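Local coordinates for protein aspartate aminotransferase, mitochondrial (Trypanosoma brucei brucei, PDB 4W5K) that probably catalyses the pyridoxal-phosphate-dependent transfer of an amino group from aspartate to 2-oxoglutarate, working as a homodimer, at residues A63-I68 with Q273-I278; E73-L78 with A256-T261. The protein carries 1 engineered substitution. All coordinates share one frame; numbering follows the deposited sequence. Where two conformers were deposited one is given.

Contact 1: A63-I68 with Q273-I278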
# COMPACT_ATOMS: atom_id res chain seq x y z
N ALA A 63 -1.83 -11.65 -2.57
CA ALA A 63 -1.35 -12.23 -1.31
C ALA A 63 -2.50 -12.27 -0.31
O ALA A 63 -3.51 -11.56 -0.48
CB ALA A 63 -0.16 -11.41 -0.74
N PRO A 64 -2.36 -13.08 0.76
CA PRO A 64 -3.33 -12.93 1.85
C PRO A 64 -3.33 -11.53 2.42
O PRO A 64 -2.36 -10.79 2.30
CB PRO A 64 -2.85 -13.94 2.91
CG PRO A 64 -1.98 -14.92 2.15
CD PRO A 64 -1.34 -14.11 1.06
N VAL A 65 -4.45 -11.16 3.05
CA VAL A 65 -4.55 -9.83 3.66
C VAL A 65 -3.38 -9.49 4.59
O VAL A 65 -2.87 -8.36 4.58
CB VAL A 65 -5.89 -9.71 4.47
CG1 VAL A 65 -5.94 -10.77 5.56
CG2 VAL A 65 -6.03 -8.33 5.07
N THR A 66 -2.91 -10.48 5.34
CA THR A 66 -1.82 -10.26 6.31
C THR A 66 -0.43 -10.50 5.72
O THR A 66 0.58 -10.38 6.41
CB THR A 66 -2.03 -11.15 7.54
OG1 THR A 66 -2.44 -12.45 7.09
CG2 THR A 66 -3.18 -10.59 8.39
N GLY A 67 -0.39 -10.80 4.43
CA GLY A 67 0.88 -10.89 3.70
C GLY A 67 1.25 -12.30 3.34
O GLY A 67 0.59 -13.27 3.77
N ILE A 68 2.28 -12.43 2.50
CA ILE A 68 2.83 -13.74 2.20
C ILE A 68 3.33 -14.39 3.49
O ILE A 68 4.20 -13.82 4.18
CB ILE A 68 3.99 -13.64 1.16
CG1 ILE A 68 3.46 -13.02 -0.15
CG2 ILE A 68 4.59 -15.01 0.93
CD1 ILE A 68 4.49 -13.01 -1.26
N GLN A 273 -7.84 -8.62 14.03
CA GLN A 273 -8.12 -7.19 14.05
C GLN A 273 -7.23 -6.45 13.06
O GLN A 273 -7.64 -5.43 12.50
CB GLN A 273 -7.96 -6.62 15.46
CG GLN A 273 -9.08 -7.04 16.42
CD GLN A 273 -10.45 -6.52 16.01
OE1 GLN A 273 -10.64 -5.32 15.75
NE2 GLN A 273 -11.43 -7.43 15.97
N LEU A 274 -6.01 -6.95 12.84
CA LEU A 274 -5.12 -6.39 11.81
C LEU A 274 -5.78 -6.53 10.45
O LEU A 274 -5.81 -5.59 9.67
CB LEU A 274 -3.74 -7.09 11.79
CG LEU A 274 -2.80 -6.76 12.95
CD1 LEU A 274 -1.61 -7.71 12.98
CD2 LEU A 274 -2.33 -5.32 12.82
N ALA A 275 -6.34 -7.71 10.18
CA ALA A 275 -7.02 -7.91 8.92
C ALA A 275 -8.17 -6.89 8.72
O ALA A 275 -8.35 -6.39 7.62
CB ALA A 275 -7.56 -9.34 8.82
N LEU A 276 -8.93 -6.59 9.78
CA LEU A 276 -10.02 -5.62 9.66
C LEU A 276 -9.54 -4.20 9.40
O LEU A 276 -10.31 -3.36 8.94
CB LEU A 276 -10.92 -5.64 10.91
CG LEU A 276 -11.51 -7.01 11.17
CD1 LEU A 276 -12.19 -7.00 12.54
CD2 LEU A 276 -12.51 -7.40 10.08
N LEU A 277 -8.27 -3.93 9.70
CA LEU A 277 -7.69 -2.61 9.42
C LEU A 277 -7.12 -2.55 8.01
O LEU A 277 -7.25 -1.54 7.32
CB LEU A 277 -6.58 -2.27 10.42
CG LEU A 277 -7.05 -1.97 11.85
CD1 LEU A 277 -5.87 -1.90 12.81
CD2 LEU A 277 -7.82 -0.65 11.86
N ILE A 278 -6.47 -3.62 7.61
CA ILE A 278 -5.83 -3.70 6.29
C ILE A 278 -6.85 -3.72 5.14
O ILE A 278 -6.71 -2.98 4.17
CB ILE A 278 -4.95 -4.94 6.18
CG1 ILE A 278 -3.74 -4.82 7.14
CG2 ILE A 278 -4.45 -5.14 4.72
CD1 ILE A 278 -3.21 -6.18 7.55
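V65 meets the helix with both of its methyls, one for each of two neighbours a helical turn apart: CG1 rests on A275 CB at 3.9 Å, and CG2 on I278 CG2 at 3.6 Å. The forked end of the valine thus faces the groove between positions i and i+3, its side chain slanting across that of I278. Rotation about the first bond explains the division of labour. With chi1 at 59°, CG2 stands trans to the backbone N and is carried onto the isoleucine, whereas CG1 is tucked between N and the carbonyl carbon, on the side of the alanine. I278 answers with two branches. Its CG2 lies 3.6 Å from V65 O as well as against the valine methyl, and its CD1 comes within 3.7 Å of the same oxygen before reaching, more loosely, T66 CG2 at 4.5 Å. All of these touches are apolar or van der Waals in nature. The loop offers V65 and T66 together because they are the central residues of a type I beta turn from P64 to G67, closed by the bond from G67 N to P64 O at 2.9 Å. Strand 92-97 backs the contact through C95, which T66 and I278 both touch. Here a beta turn presents its corner residues to a helix flanking the large sheet of a fold-type I aminotransferase.

Contact 2: E73-L78 with A256-T261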
# COMPACT_ATOMS: atom_id res chain seq x y z
N GLU A 73 6.84 -14.91 8.49
CA GLU A 73 7.62 -15.79 9.35
C GLU A 73 9.10 -15.40 9.38
O GLU A 73 9.71 -15.33 10.47
CB GLU A 73 7.46 -17.23 8.88
CG GLU A 73 8.18 -18.25 9.73
CD GLU A 73 7.80 -19.67 9.35
OE1 GLU A 73 8.59 -20.59 9.62
OE2 GLU A 73 6.71 -19.84 8.76
N GLU A 74 9.69 -15.16 8.20
CA GLU A 74 11.10 -14.76 8.14
C GLU A 74 11.33 -13.37 8.74
O GLU A 74 12.35 -13.14 9.40
CB GLU A 74 11.62 -14.78 6.69
CG GLU A 74 11.71 -16.18 6.06
CD GLU A 74 12.44 -17.20 6.92
OE1 GLU A 74 13.61 -16.94 7.30
OE2 GLU A 74 11.85 -18.26 7.21
N ALA A 75 10.39 -12.44 8.54
CA ALA A 75 10.49 -11.11 9.15
C ALA A 75 10.51 -11.21 10.67
O ALA A 75 11.34 -10.56 11.33
CB ALA A 75 9.35 -10.22 8.70
N GLN A 76 9.60 -12.01 11.23
CA GLN A 76 9.61 -12.27 12.67
C GLN A 76 10.96 -12.79 13.16
O GLN A 76 11.50 -12.30 14.18
CB GLN A 76 8.55 -13.31 13.04
CG GLN A 76 7.14 -12.85 12.85
CD GLN A 76 6.16 -13.98 13.15
OE1 GLN A 76 6.40 -15.13 12.76
NE2 GLN A 76 5.12 -13.68 13.91
N LYS A 77 11.48 -13.81 12.49
CA LYS A 77 12.72 -14.44 12.92
C LYS A 77 13.92 -13.49 12.82
O LYS A 77 14.83 -13.52 13.68
CB LYS A 77 12.98 -15.72 12.12
CG LYS A 77 12.02 -16.86 12.47
CD LYS A 77 12.41 -18.18 11.83
CE LYS A 77 12.42 -18.10 10.32
NZ LYS A 77 12.58 -19.45 9.69
N LEU A 78 13.91 -12.64 11.80
CA LEU A 78 14.99 -11.66 11.61
C LEU A 78 14.92 -10.60 12.70
O LEU A 78 15.95 -10.19 13.26
CB LEU A 78 14.93 -11.01 10.22
CG LEU A 78 15.92 -9.86 9.98
CD1 LEU A 78 17.36 -10.37 10.00
CD2 LEU A 78 15.60 -9.14 8.68
N ALA A 256 7.11 -5.08 7.88
CA ALA A 256 6.26 -5.93 8.72
C ALA A 256 5.98 -5.22 10.05
O ALA A 256 6.73 -4.35 10.49
CB ALA A 256 6.92 -7.31 8.97
N LEU A 257 4.88 -5.63 10.66
CA LEU A 257 4.43 -5.15 11.95
C LEU A 257 4.33 -6.33 12.91
O LEU A 257 3.85 -7.38 12.53
CB LEU A 257 3.07 -4.46 11.80
CG LEU A 257 2.31 -4.12 13.08
CD1 LEU A 257 3.09 -3.07 13.88
CD2 LEU A 257 0.97 -3.56 12.70
N HIS A 258 4.77 -6.14 14.17
CA HIS A 258 4.76 -7.22 15.16
C HIS A 258 4.20 -6.66 16.45
O HIS A 258 4.63 -5.58 16.86
CB HIS A 258 6.18 -7.76 15.43
CG HIS A 258 6.92 -8.12 14.18
ND1 HIS A 258 6.66 -9.26 13.45
CD2 HIS A 258 7.94 -7.49 13.55
CE1 HIS A 258 7.49 -9.32 12.42
NE2 HIS A 258 8.27 -8.25 12.45
N ILE A 259 3.25 -7.36 17.06
CA ILE A 259 2.77 -7.01 18.40
C ILE A 259 2.85 -8.22 19.32
O ILE A 259 2.19 -9.23 19.10
CB ILE A 259 1.31 -6.48 18.43
CG1 ILE A 259 1.09 -5.36 17.40
CG2 ILE A 259 0.92 -6.08 19.88
CD1 ILE A 259 0.50 -5.87 16.07
N SER A 260 3.64 -8.12 20.38
CA SER A 260 3.67 -9.22 21.35
C SER A 260 2.49 -9.13 22.31
O SER A 260 1.97 -8.06 22.58
CB SER A 260 4.97 -9.22 22.14
OG SER A 260 5.07 -8.08 22.98
N THR A 261 2.06 -10.30 22.77
CA THR A 261 0.92 -10.43 23.66
C THR A 261 1.18 -11.50 24.70
O THR A 261 2.22 -12.15 24.69
CB THR A 261 -0.37 -10.80 22.88
OG1 THR A 261 -0.28 -12.16 22.43
CG2 THR A 261 -0.59 -9.87 21.72
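The imidazole of H258 and the amide of Q76 are the flat groups here, their planes only 25° apart. They do not stack: the glutamine approaches the ring with its aliphatic part, CG lying 3.6 Å from H258 CE1, obliquely to the ring. Beside it the helix backbone closes in, with Q76 N also 3.6 Å from H258 CE1. F80 adds an edge-to-face ring contact from beyond the two segments. The histidine is directed to the helix by its chi1 of -51°, which sets CG opposite the carbonyl carbon, while Q76 runs extended beyond CG, so its amide is carried on from the ring towards S94. Next to Q76 on the helix, and two residues before H258 on the strand, A75 CB touches A256 CB at 3.8 Å, two small side chains where the axes of 73-78 and 256-260 pass 9.1 Å apart, crossing at -64°. S94 OG is bonded to both H258 ND1 and Q76 NE2, and Q241 OE1 to H258 NE2. With both nitrogens engaged, the buried imidazole is fixed in its rotation; since an amide oxygen can only accept, H258 NE2 probably carries a proton. The helix supplies carbon contacts, the flanking strands the polar partners.

How the contacts relate
Along the chain the segments come in the order 63-68, 73-78, 256-261, 273-278, so both segments of contact 2 fall between those of contact 1. Their centres lie 14 Å apart. Loop and helix 69-80 are consecutive, as are strand 255-260 and helix 264-282. A256 and H258 face helix 69-80, whereas L257 and I259 touch helix 264-282; the two helices therefore lie over different faces of the mixed sheet, near its 92-97 edge. The contacts also meet directly: L274 CD2 packs on L257 CD2 at 3.7 Å. Contact 2 lies towards this chain's own pyridoxal phosphate, contact 1 towards what is probably the cofactor of the second subunit.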